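Local coordinates for protein alkaline phosphatase D (Bacillus subtilis, PDB 2YEQ) that hydrolyses phosphate esters, acting as a phosphodiesterase and alkaline phosphatase whose active site contains iron and calcium, at residues L11-S15 with S99-T104; A43-E49 with R61-A67; K52-F56 with Y88-F92. All blocks are in the same frame, centred on the assembly; numbering follows the deposited sequence.

The three contacts lie in the N-terminal domain and illustrate how one small beta domain uses different chemistry at different depths. Contact 1 is buried and joins two sheets, with strand 13-16 on one side and strand 97-105 on the other. Contact 2, only partly buried at the sheet's margin, pairs the hairpin strands of the four-stranded sheet through backbone hydrogen bonds. Contact 3, also buried, brings the loop of that hairpin back over strand 87-94 by aromatic and cation-pi packing. Arg91 of contact 3 forms a salt bridge with Glu49 of contact 2, while Ser99 of contact 1 accepts a hydrogen bond from the backbone of Phe92. Contacts 1 and 2 do not touch; contact 3 adjoins both.

Contact 1: L11-S15 with S99-T104; sequences LGVAS and SPVGKT. With PE5 (3,6,9,12,15,18,21,24-octaoxahexacosan-1-ol), chain B; PE5 (3,6,9,12,15,18,21,24-octaoxahexacosan-1-ol), chain P.
Val13 and Ser15 face Ser99, Pro100, Gly102 and Thr104 where two sheets pack together. The short strands 13-15 and 102-104 run in nearly the same direction, 6° apart, but their axes stay 7.1 Å from each other and no backbone hydrogen bond links them. Each backbone pairs within its own sheet instead, Ala14 with Trp26 and Gly102 with Tyr90, so side chains carry the contact.

The apolar part centres on the two branches of Val13. CG1 rests against Ser99 CB at 3.6 Å and reaches the proline ring at Pro100 CD, 4.2 Å away. CG2 turns to the backbone, meeting Gly102 CA at 4.0 Å. A beta carbon on Gly102 would press tightly on this same methyl.

The polar contact across the sheets lies further along the strands. Ser15 OG and Thr104 OG1 are hydrogen-bonded at 3.0 Å, and either hydroxyl could be the donor. The threonine torsion (chi1 -166°) sets OG1 opposite its own backbone N, on the side where the serine lies. A water bridges the strands as well, 2.8 Å from Ser15 OG and donating to Lys103 O at 2.7 Å. Back beside the valine, Ser99 OG donates to Pro100 O at 2.8 Å, tilted 35° from the carbonyl plane, and accepts from the backbone N of Phe92.

Valine methyls against serine, proline and glycine at one end and paired hydroxyls with a water at the other let this interface keep polar groups buried, each of these hydroxyls having a partner.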
loop_
_atom_site.group_PDB
_atom_site.type_symbol
_atom_site.label_atom_id
_atom_site.label_comp_id
_atom_site.label_asym_id
_atom_site.label_seq_id
_atom_site.Cartn_x
_atom_site.Cartn_y
_atom_site.Cartn_z
ATOM N N LEU A 11 -2.271 -19.725 -4.633
ATOM C CA LEU A 11 -2.157 -18.277 -4.363
ATOM C C LEU A 11 -2.704 -17.455 -5.511
ATOM O O LEU A 11 -2.522 -16.224 -5.559
ATOM C CB LEU A 11 -0.700 -17.892 -4.110
ATOM C CG LEU A 11 -0.064 -18.721 -2.991
ATOM C CD1 LEU A 11 1.318 -18.167 -2.687
ATOM C CD2 LEU A 11 -0.914 -18.767 -1.749
ATOM N N GLY A 12 -3.362 -18.139 -6.446
ATOM C CA GLY A 12 -3.982 -17.482 -7.591
ATOM C C GLY A 12 -2.993 -16.883 -8.558
ATOM O O GLY A 12 -1.878 -17.389 -8.763
ATOM N N VAL A 13 -3.420 -15.787 -9.177
ATOM C CA VAL A 13 -2.643 -15.080 -10.156
ATOM C C VAL A 13 -2.701 -13.577 -9.877
ATOM O O VAL A 13 -3.489 -13.115 -9.040
ATOM C CB VAL A 13 -3.143 -15.372 -11.601
ATOM C CG1 VAL A 13 -3.087 -16.901 -11.922
ATOM C CG2 VAL A 13 -4.573 -14.789 -11.839
ATOM N N ALA A 14 -1.847 -12.829 -10.549
ATOM C CA ALA A 14 -1.803 -11.375 -10.358
ATOM C C ALA A 14 -1.176 -10.753 -11.572
ATOM O O ALA A 14 -0.508 -11.431 -12.364
ATOM C CB ALA A 14 -1.008 -10.979 -9.066
ATOM N N SER A 15 -1.412 -9.456 -11.734
ATOM C CA SER A 15 -0.733 -8.677 -12.758
ATOM C C SER A 15 -0.342 -7.318 -12.200
ATOM O O SER A 15 -0.886 -6.841 -11.213
ATOM C CB SER A 15 -1.607 -8.496 -14.015
ATOM O OG SER A 15 -2.706 -7.618 -13.767
ATOM N N SER A 99 -4.287 -22.332 -14.299
ATOM C CA SER A 99 -4.531 -21.291 -13.300
ATOM C C SER A 99 -5.917 -20.677 -13.475
ATOM O O SER A 99 -6.535 -20.789 -14.543
ATOM C CB SER A 99 -3.473 -20.184 -13.420
ATOM O OG SER A 99 -3.690 -19.335 -14.553
ATOM N N PRO A 100 -6.420 -20.013 -12.440
ATOM C CA PRO A 100 -7.490 -19.054 -12.688
ATOM C C PRO A 100 -7.121 -18.063 -13.800
ATOM O O PRO A 100 -5.944 -17.784 -14.052
ATOM C CB PRO A 100 -7.628 -18.321 -11.356
ATOM C CG PRO A 100 -6.957 -19.180 -10.352
ATOM C CD PRO A 100 -5.893 -19.889 -11.071
ATOM N N VAL A 101 -8.142 -17.536 -14.459
ATOM C CA VAL A 101 -7.950 -16.543 -15.495
ATOM C C VAL A 101 -7.856 -15.168 -14.818
ATOM O O VAL A 101 -8.625 -14.839 -13.935
ATOM C CB VAL A 101 -9.107 -16.552 -16.512
ATOM C CG1 VAL A 101 -8.969 -15.373 -17.488
ATOM C CG2 VAL A 101 -9.167 -17.918 -17.257
ATOM N N GLY A 102 -6.889 -14.381 -15.235
ATOM C CA GLY A 102 -6.741 -13.046 -14.723
ATOM C C GLY A 102 -7.143 -12.038 -15.782
ATOM O O GLY A 102 -7.129 -12.319 -16.999
ATOM N N LYS A 103 -7.499 -10.848 -15.306
ATOM C CA LYS A 103 -7.776 -9.718 -16.163
ATOM C C LYS A 103 -6.830 -8.561 -15.872
ATOM O O LYS A 103 -6.565 -8.227 -14.710
ATOM C CB LYS A 103 -9.208 -9.281 -15.925
ATOM C CG LYS A 103 -9.753 -8.231 -16.844
ATOM C CD LYS A 103 -11.260 -8.100 -16.501
ATOM C CE LYS A 103 -11.991 -7.023 -17.267
ATOM N NZ LYS A 103 -13.372 -6.869 -16.672
ATOM N N THR A 104 -6.355 -7.929 -16.922
ATOM C CA THR A 104 -5.439 -6.827 -16.779
ATOM C C THR A 104 -5.666 -5.744 -17.833
ATOM O O THR A 104 -6.543 -5.870 -18.689
ATOM C CB THR A 104 -3.988 -7.327 -16.843
ATOM O OG1 THR A 104 -3.132 -6.291 -16.368
ATOM C CG2 THR A 104 -3.573 -7.749 -18.264
HETATM C C50 PE5 B . -16.000 -8.746 -19.076
HETATM O O1 PE5 B . -15.109 -9.238 -18.067
HETATM C C1 PE5 B . -15.825 -9.893 -17.015
HETATM C C2 PE5 B . -14.883 -10.364 -15.912
HETATM O O2 PE5 B . -14.272 -9.227 -15.290
HETATM C C3 PE5 B . -14.227 -9.281 -13.863
HETATM C C4 PE5 B . -13.511 -8.055 -13.361
HETATM C C50 PE5 P . -8.916 -23.240 -24.512
HETATM O O1 PE5 P . -9.502 -23.032 -23.225
HETATM C C1 PE5 P . -10.254 -21.812 -23.125
HETATM C C2 PE5 P . -10.944 -21.710 -21.762
HETATM O O2 PE5 P . -10.548 -20.514 -21.065
HETATM C C3 PE5 P . -11.146 -20.325 -19.763
HETATM C C4 PE5 P . -10.339 -20.968 -18.618
HETATM O O3 PE5 P . -8.938 -21.103 -18.878
HETATM O O HOH W 1 -4.858 -9.052 -12.807
#

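Contact 2: A43-E49 with R61-A67; sequences AVPVKWE and RKGTEMA. With EDO (1,2-ethanediol), chain R.
The beta hairpin of strands 44-51 and 59-67 forms one margin of the four-stranded antiparallel sheet, with 59-67 outermost, and its two strands meet here from Val44 opposite Ala67 to Glu49 opposite Lys62. Three hydrogen-bonded pairs, Val44 with Ala67, Val46 with Glu65 and Trp48 with Gly63, exchange two backbone bonds each.

On the sheet face that carries Val46, Trp48 and Glu65, the indole folds across the neighbouring strand, CG lying between backbone N and carbonyl carbon (chi1 56°). Gly63 CA sits 3.8 Å from the centroid of the five-membered ring, a CH-pi contact 29° off the normal, and a beta carbon there would collide with the ring. Arg61 CG meets the ring edge at CH2, 3.7 Å away, while its guanidinium is held by Asp80. Trp48 NE1 donates a hydrogen bond to a water 2.8 Å away, which in turn donates to Glu65 OE2 at 2.7 Å. Nearby, Val46 CG2 packs on Ala67 CB at 4.0 Å.

The other face is more exposed. Lys47 bends at its last torsion to donate from NZ to Thr64 OG1, 3.1 Å away, and the twice-bent Met66 brings its CE to Ala43 CB at 3.6 Å, its sulfur lying beside Pro45.

Backbone bonding thus fixes the register, while the indole, laid on a glycine and linked through water to a carboxylate, adds a side-chain tie between the two neighbouring strands.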
loop_
_atom_site.group_PDB
_atom_site.type_symbol
_atom_site.label_atom_id
_atom_site.label_comp_id
_atom_site.label_asym_id
_atom_site.label_seq_id
_atom_site.Cartn_x
_atom_site.Cartn_y
_atom_site.Cartn_z
ATOM N N ALA A 43 13.505 -27.147 -11.396
ATOM C CA ALA A 43 12.832 -26.138 -12.189
ATOM C C ALA A 43 11.641 -26.781 -12.888
ATOM O O ALA A 43 11.722 -27.930 -13.293
ATOM C CB ALA A 43 13.776 -25.523 -13.196
ATOM N N VAL A 44 10.530 -26.046 -12.973
ATOM C CA VAL A 44 9.269 -26.557 -13.523
ATOM C C VAL A 44 8.791 -25.583 -14.608
ATOM O O VAL A 44 8.719 -24.382 -14.372
ATOM C CB VAL A 44 8.201 -26.718 -12.415
ATOM C CG1 VAL A 44 6.868 -27.246 -12.991
ATOM C CG2 VAL A 44 8.726 -27.654 -11.322
ATOM N N PRO A 45 8.512 -26.085 -15.808
ATOM C CA PRO A 45 8.048 -25.205 -16.870
ATOM C C PRO A 45 6.616 -24.700 -16.621
ATOM O O PRO A 45 5.727 -25.461 -16.219
ATOM C CB PRO A 45 8.113 -26.086 -18.120
ATOM C CG PRO A 45 8.003 -27.454 -17.612
ATOM C CD PRO A 45 8.726 -27.461 -16.304
ATOM N N VAL A 46 6.401 -23.409 -16.849
ATOM C CA VAL A 46 5.060 -22.828 -16.720
ATOM C C VAL A 46 4.754 -22.059 -17.990
ATOM O O VAL A 46 5.471 -21.102 -18.347
ATOM C CB VAL A 46 4.927 -21.921 -15.472
ATOM C CG1 VAL A 46 3.474 -21.362 -15.357
ATOM C CG2 VAL A 46 5.276 -22.697 -14.194
ATOM N N LYS A 47 3.717 -22.500 -18.703
ATOM C CA LYS A 47 3.308 -21.820 -19.930
ATOM C C LYS A 47 2.375 -20.683 -19.568
ATOM O O LYS A 47 1.681 -20.730 -18.539
ATOM C CB LYS A 47 2.608 -22.796 -20.887
ATOM C CG LYS A 47 3.558 -23.883 -21.439
ATOM C CD LYS A 47 2.927 -24.675 -22.581
ATOM C CE LYS A 47 3.913 -25.656 -23.227
ATOM N NZ LYS A 47 5.302 -25.091 -23.374
ATOM N N TRP A 48 2.368 -19.648 -20.398
ATOM C CA TRP A 48 1.479 -18.523 -20.183
ATOM C C TRP A 48 0.927 -18.007 -21.502
ATOM O O TRP A 48 1.590 -18.078 -22.547
ATOM C CB TRP A 48 2.190 -17.380 -19.442
ATOM C CG TRP A 48 3.441 -16.907 -20.124
ATOM C CD1 TRP A 48 4.703 -17.409 -19.970
ATOM C CD2 TRP A 48 3.544 -15.853 -21.077
ATOM N NE1 TRP A 48 5.586 -16.704 -20.753
ATOM C CE2 TRP A 48 4.899 -15.742 -21.439
ATOM C CE3 TRP A 48 2.627 -14.962 -21.637
ATOM C CZ2 TRP A 48 5.350 -14.790 -22.355
ATOM C CZ3 TRP A 48 3.078 -14.023 -22.538
ATOM C CH2 TRP A 48 4.420 -13.947 -22.893
ATOM N N GLU A 49 -0.272 -17.446 -21.421
ATOM C CA GLU A 49 -0.968 -16.897 -22.580
ATOM C C GLU A 49 -1.686 -15.599 -22.201
ATOM O O GLU A 49 -2.261 -15.480 -21.107
ATOM C CB GLU A 49 -2.023 -17.882 -23.097
ATOM C CG GLU A 49 -1.476 -19.158 -23.701
ATOM C CD GLU A 49 -2.579 -20.147 -24.080
ATOM O OE1 GLU A 49 -3.689 -20.119 -23.476
ATOM O OE2 GLU A 49 -2.319 -20.954 -24.996
ATOM N N ARG A 61 -0.163 -13.233 -27.266
ATOM C CA ARG A 61 1.190 -13.389 -26.739
ATOM C C ARG A 61 1.193 -14.632 -25.892
ATOM O O ARG A 61 0.238 -14.878 -25.160
ATOM C CB ARG A 61 1.567 -12.162 -25.895
ATOM C CG ARG A 61 3.039 -11.933 -25.731
ATOM C CD ARG A 61 3.660 -11.364 -26.991
ATOM N NE ARG A 61 5.081 -11.096 -26.798
ATOM C CZ ARG A 61 6.037 -12.027 -26.761
ATOM N NH1 ARG A 61 5.751 -13.322 -26.902
ATOM N NH2 ARG A 61 7.300 -11.663 -26.586
ATOM N N LYS A 62 2.250 -15.422 -26.001
ATOM C CA LYS A 62 2.385 -16.648 -25.213
ATOM C C LYS A 62 3.862 -16.966 -25.047
ATOM O O LYS A 62 4.687 -16.422 -25.779
ATOM C CB LYS A 62 1.659 -17.796 -25.895
ATOM C CG LYS A 62 2.287 -18.219 -27.222
ATOM C CD LYS A 62 1.547 -19.375 -27.818
ATOM C CE LYS A 62 1.971 -19.624 -29.270
ATOM N NZ LYS A 62 1.196 -20.747 -29.850
ATOM N N GLY A 63 4.182 -17.822 -24.082
ATOM C CA GLY A 63 5.548 -18.257 -23.836
ATOM C C GLY A 63 5.647 -19.300 -22.738
ATOM O O GLY A 63 4.631 -19.830 -22.276
ATOM N N THR A 64 6.878 -19.602 -22.335
ATOM C CA THR A 64 7.149 -20.561 -21.267
ATOM C C THR A 64 8.225 -19.995 -20.362
ATOM O O THR A 64 9.255 -19.547 -20.839
ATOM C CB THR A 64 7.599 -21.926 -21.829
ATOM O OG1 THR A 64 6.631 -22.357 -22.781
ATOM C CG2 THR A 64 7.709 -22.978 -20.720
ATOM N N GLU A 65 7.956 -19.986 -19.063
ATOM C CA GLU A 65 8.946 -19.612 -18.052
ATOM C C GLU A 65 9.314 -20.843 -17.266
ATOM O O GLU A 65 8.501 -21.762 -17.155
ATOM C CB GLU A 65 8.359 -18.614 -17.069
ATOM C CG GLU A 65 8.166 -17.263 -17.631
ATOM C CD GLU A 65 9.464 -16.527 -17.781
ATOM O OE1 GLU A 65 10.168 -16.331 -16.761
ATOM O OE2 GLU A 65 9.773 -16.156 -18.923
ATOM N N MET A 66 10.524 -20.856 -16.707
ATOM C CA MET A 66 10.930 -21.935 -15.811
ATOM C C MET A 66 10.824 -21.414 -14.403
ATOM O O MET A 66 11.620 -20.547 -14.006
ATOM C CB MET A 66 12.375 -22.361 -16.083
ATOM C CG MET A 66 12.605 -23.007 -17.424
ATOM S SD MET A 66 11.598 -24.472 -17.718
ATOM C CE MET A 66 12.175 -25.617 -16.469
ATOM N N ALA A 67 9.850 -21.927 -13.652
ATOM C CA ALA A 67 9.713 -21.608 -12.227
ATOM C C ALA A 67 10.825 -22.342 -11.469
ATOM O O ALA A 67 11.006 -23.528 -11.678
ATOM C CB ALA A 67 8.329 -22.039 -11.715
HETATM C C1 EDO R . 11.614 -17.146 -13.360
HETATM O O1 EDO R . 12.025 -17.928 -12.236
HETATM C C2 EDO R . 10.105 -17.264 -13.533
HETATM O O2 EDO R . 9.569 -16.018 -13.984
HETATM O O HOH W 2 8.342 -16.517 -21.169
#

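Contact 3: K52-F56 with Y88-F92; sequences KDEHF and YYYRF. With PE5 (3,6,9,12,15,18,21,24-octaoxahexacosan-1-ol), chain P; PE5 (3,6,9,12,15,18,21,24-octaoxahexacosan-1-ol), chain X.
This is a buried loop-on-strand contact without a single hydrogen bond between its segments: residues 52-56, in the loop joining strands 44-51 and 59-67, fold back over strand 87-94, and Phe56, Glu54, Tyr89 and Arg91 carry the packing.

The guanidinium of Arg91 lies flat on the Phe56 ring, the planes 12° apart and Arg91 CZ 4.2 Å from the ring centroid, a cation-pi stack. Arg91 CG sits between backbone N and carbonyl carbon (chi1 71°), and the chain runs extended to NE along that face, with CD 4.0 Å from the centroid. The opposite ring face has Asp53 O near its rim, and the edge reaches the strand itself, with Phe56 CZ 3.5 Å from Tyr90 C. Exchanging Phe56 for an alanine would probably leave the arginine's flat face without its stacking partner and open a gap over the backbone of Tyr89 and Tyr90.

A type I turn from Asp53 to Phe56, closed by Phe56 N to Asp53 O at 3.2 Å, presents these groups, in a sheet arrangement consistent with the immunoglobulin-like domains of the E-set clan. The Asp53 carboxylate also accepts from the backbone N of Arg57 (at OD2) and of Lys58 (at OD1).

Beside the stack, Glu54 CB sits 3.9 Å from the centroid of the Tyr89 ring, only 12° off its normal, and Lys52 O approaches the ring edge at Tyr89 CE1, 3.8 Å away. Arg91 NH2 forms a salt bridge with Glu49, and its NH1 turns to a bound polyether.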
loop_
_atom_site.group_PDB
_atom_site.type_symbol
_atom_site.label_atom_id
_atom_site.label_comp_id
_atom_site.label_asym_id
_atom_site.label_seq_id
_atom_site.Cartn_x
_atom_site.Cartn_y
_atom_site.Cartn_z
ATOM N N LYS A 52 -7.142 -11.421 -26.021
ATOM C CA LYS A 52 -8.088 -10.300 -26.022
ATOM C C LYS A 52 -9.426 -10.665 -25.403
ATOM O O LYS A 52 -10.214 -9.786 -25.064
ATOM C CB LYS A 52 -8.298 -9.781 -27.439
ATOM C CG LYS A 52 -7.007 -9.363 -28.119
ATOM C CD LYS A 52 -7.245 -8.466 -29.344
ATOM C CE LYS A 52 -6.971 -9.186 -30.658
ATOM N NZ LYS A 52 -6.563 -8.247 -31.758
ATOM N N ASP A 53 -9.666 -11.954 -25.220
ATOM C CA ASP A 53 -10.959 -12.449 -24.774
ATOM C C ASP A 53 -10.816 -13.468 -23.684
ATOM O O ASP A 53 -9.787 -14.132 -23.580
ATOM C CB ASP A 53 -11.698 -13.106 -25.950
ATOM C CG ASP A 53 -10.966 -14.308 -26.495
ATOM O OD1 ASP A 53 -9.786 -14.144 -26.884
ATOM O OD2 ASP A 53 -11.563 -15.405 -26.510
ATOM N N GLU A 54 -11.864 -13.625 -22.887
ATOM C CA GLU A 54 -11.783 -14.501 -21.721
ATOM C C GLU A 54 -11.814 -16.001 -22.030
ATOM O O GLU A 54 -11.550 -16.810 -21.140
ATOM C CB GLU A 54 -12.856 -14.139 -20.697
ATOM C CG GLU A 54 -14.271 -14.420 -21.120
ATOM C CD GLU A 54 -15.272 -13.705 -20.229
ATOM O OE1 GLU A 54 -15.594 -14.245 -19.150
ATOM O OE2 GLU A 54 -15.719 -12.596 -20.599
ATOM N N HIS A 55 -12.122 -16.363 -23.278
ATOM C CA HIS A 55 -12.122 -17.765 -23.711
ATOM C C HIS A 55 -10.849 -18.142 -24.470
ATOM O O HIS A 55 -10.716 -19.261 -24.939
ATOM C CB HIS A 55 -13.356 -18.051 -24.567
ATOM C CG HIS A 55 -14.640 -17.741 -23.871
ATOM N ND1 HIS A 55 -15.095 -18.472 -22.790
ATOM C CD2 HIS A 55 -15.545 -16.755 -24.069
ATOM C CE1 HIS A 55 -16.237 -17.959 -22.368
ATOM N NE2 HIS A 55 -16.531 -16.916 -23.126
ATOM N N PHE A 56 -9.916 -17.203 -24.579
ATOM C CA PHE A 56 -8.601 -17.474 -25.157
ATOM C C PHE A 56 -8.626 -17.969 -26.597
ATOM O O PHE A 56 -7.781 -18.747 -27.010
ATOM C CB PHE A 56 -7.807 -18.392 -24.222
ATOM C CG PHE A 56 -7.394 -17.692 -22.967
ATOM C CD1 PHE A 56 -8.320 -17.463 -21.952
ATOM C CD2 PHE A 56 -6.111 -17.167 -22.839
ATOM C CE1 PHE A 56 -7.950 -16.765 -20.798
ATOM C CE2 PHE A 56 -5.741 -16.451 -21.691
ATOM C CZ PHE A 56 -6.654 -16.256 -20.675
ATOM N N TYR A 88 -6.800 -7.052 -21.279
ATOM C CA TYR A 88 -6.425 -8.402 -21.705
ATOM C C TYR A 88 -6.758 -9.402 -20.631
ATOM O O TYR A 88 -6.963 -9.036 -19.463
ATOM C CB TYR A 88 -4.948 -8.479 -22.006
ATOM C CG TYR A 88 -4.487 -7.672 -23.200
ATOM C CD1 TYR A 88 -4.509 -8.221 -24.491
ATOM C CD2 TYR A 88 -3.982 -6.393 -23.048
ATOM C CE1 TYR A 88 -4.061 -7.522 -25.579
ATOM C CE2 TYR A 88 -3.511 -5.672 -24.151
ATOM C CZ TYR A 88 -3.559 -6.244 -25.413
ATOM O OH TYR A 88 -3.085 -5.542 -26.497
ATOM N N TYR A 89 -6.814 -10.668 -21.039
ATOM C CA TYR A 89 -6.959 -11.785 -20.131
ATOM C C TYR A 89 -5.687 -12.607 -20.197
ATOM O O TYR A 89 -4.998 -12.623 -21.243
ATOM C CB TYR A 89 -8.181 -12.621 -20.495
ATOM C CG TYR A 89 -9.437 -11.805 -20.384
ATOM C CD1 TYR A 89 -9.881 -11.036 -21.460
ATOM C CD2 TYR A 89 -10.146 -11.752 -19.191
ATOM C CE1 TYR A 89 -11.018 -10.250 -21.355
ATOM C CE2 TYR A 89 -11.288 -10.967 -19.066
ATOM C CZ TYR A 89 -11.719 -10.217 -20.158
ATOM O OH TYR A 89 -12.847 -9.428 -20.068
ATOM N N TYR A 90 -5.363 -13.268 -19.087
ATOM C CA TYR A 90 -4.159 -14.072 -19.021
ATOM C C TYR A 90 -4.381 -15.302 -18.170
ATOM O O TYR A 90 -5.255 -15.323 -17.303
ATOM C CB TYR A 90 -2.965 -13.226 -18.519
ATOM C CG TYR A 90 -3.112 -12.756 -17.084
ATOM C CD1 TYR A 90 -3.782 -11.579 -16.789
ATOM C CD2 TYR A 90 -2.563 -13.491 -16.024
ATOM C CE1 TYR A 90 -3.927 -11.158 -15.489
ATOM C CE2 TYR A 90 -2.702 -13.069 -14.721
ATOM C CZ TYR A 90 -3.373 -11.913 -14.449
ATOM O OH TYR A 90 -3.547 -11.503 -13.162
ATOM N N ARG A 91 -3.583 -16.340 -18.426
ATOM C CA ARG A 91 -3.603 -17.545 -17.598
ATOM C C ARG A 91 -2.318 -18.320 -17.773
ATOM O O ARG A 91 -1.570 -18.100 -18.729
ATOM C CB ARG A 91 -4.799 -18.438 -17.945
ATOM C CG ARG A 91 -4.643 -19.080 -19.276
ATOM C CD ARG A 91 -5.777 -20.044 -19.593
ATOM N NE ARG A 91 -5.664 -20.448 -20.990
ATOM C CZ ARG A 91 -6.574 -21.160 -21.641
ATOM N NH1 ARG A 91 -7.693 -21.541 -21.033
ATOM N NH2 ARG A 91 -6.366 -21.469 -22.915
ATOM N N PHE A 92 -2.083 -19.221 -16.830
ATOM C CA PHE A 92 -0.899 -20.055 -16.822
ATOM C C PHE A 92 -1.315 -21.513 -16.906
ATOM O O PHE A 92 -2.404 -21.881 -16.474
ATOM C CB PHE A 92 -0.114 -19.864 -15.517
ATOM C CG PHE A 92 0.374 -18.463 -15.287
ATOM C CD1 PHE A 92 1.613 -18.058 -15.764
ATOM C CD2 PHE A 92 -0.394 -17.558 -14.580
ATOM C CE1 PHE A 92 2.078 -16.779 -15.526
ATOM C CE2 PHE A 92 0.066 -16.250 -14.346
ATOM C CZ PHE A 92 1.302 -15.874 -14.821
HETATM C C50 PE5 P . -8.916 -23.240 -24.512
HETATM O O1 PE5 P . -9.502 -23.032 -23.225
HETATM C C1 PE5 P . -10.254 -21.812 -23.125
HETATM C C2 PE5 P . -10.944 -21.710 -21.762
HETATM O O2 PE5 P . -10.548 -20.514 -21.065
HETATM C C3 PE5 P . -11.146 -20.325 -19.763
HETATM C C4 PE5 P . -10.339 -20.968 -18.618
HETATM O O3 PE5 P . -8.938 -21.103 -18.878
HETATM O O1 PE5 X . -3.687 -7.757 -33.007
HETATM C C1 PE5 X . -2.959 -8.829 -32.401
HETATM C C2 PE5 X . -3.389 -10.186 -32.969
HETATM O O2 PE5 X . -4.702 -10.531 -32.513
HETATM C C3 PE5 X . -5.020 -11.926 -32.585
HETATM C C4 PE5 X . -6.515 -12.105 -32.413
HETATM O O HOH W 3 -7.459 -22.030 -25.847
#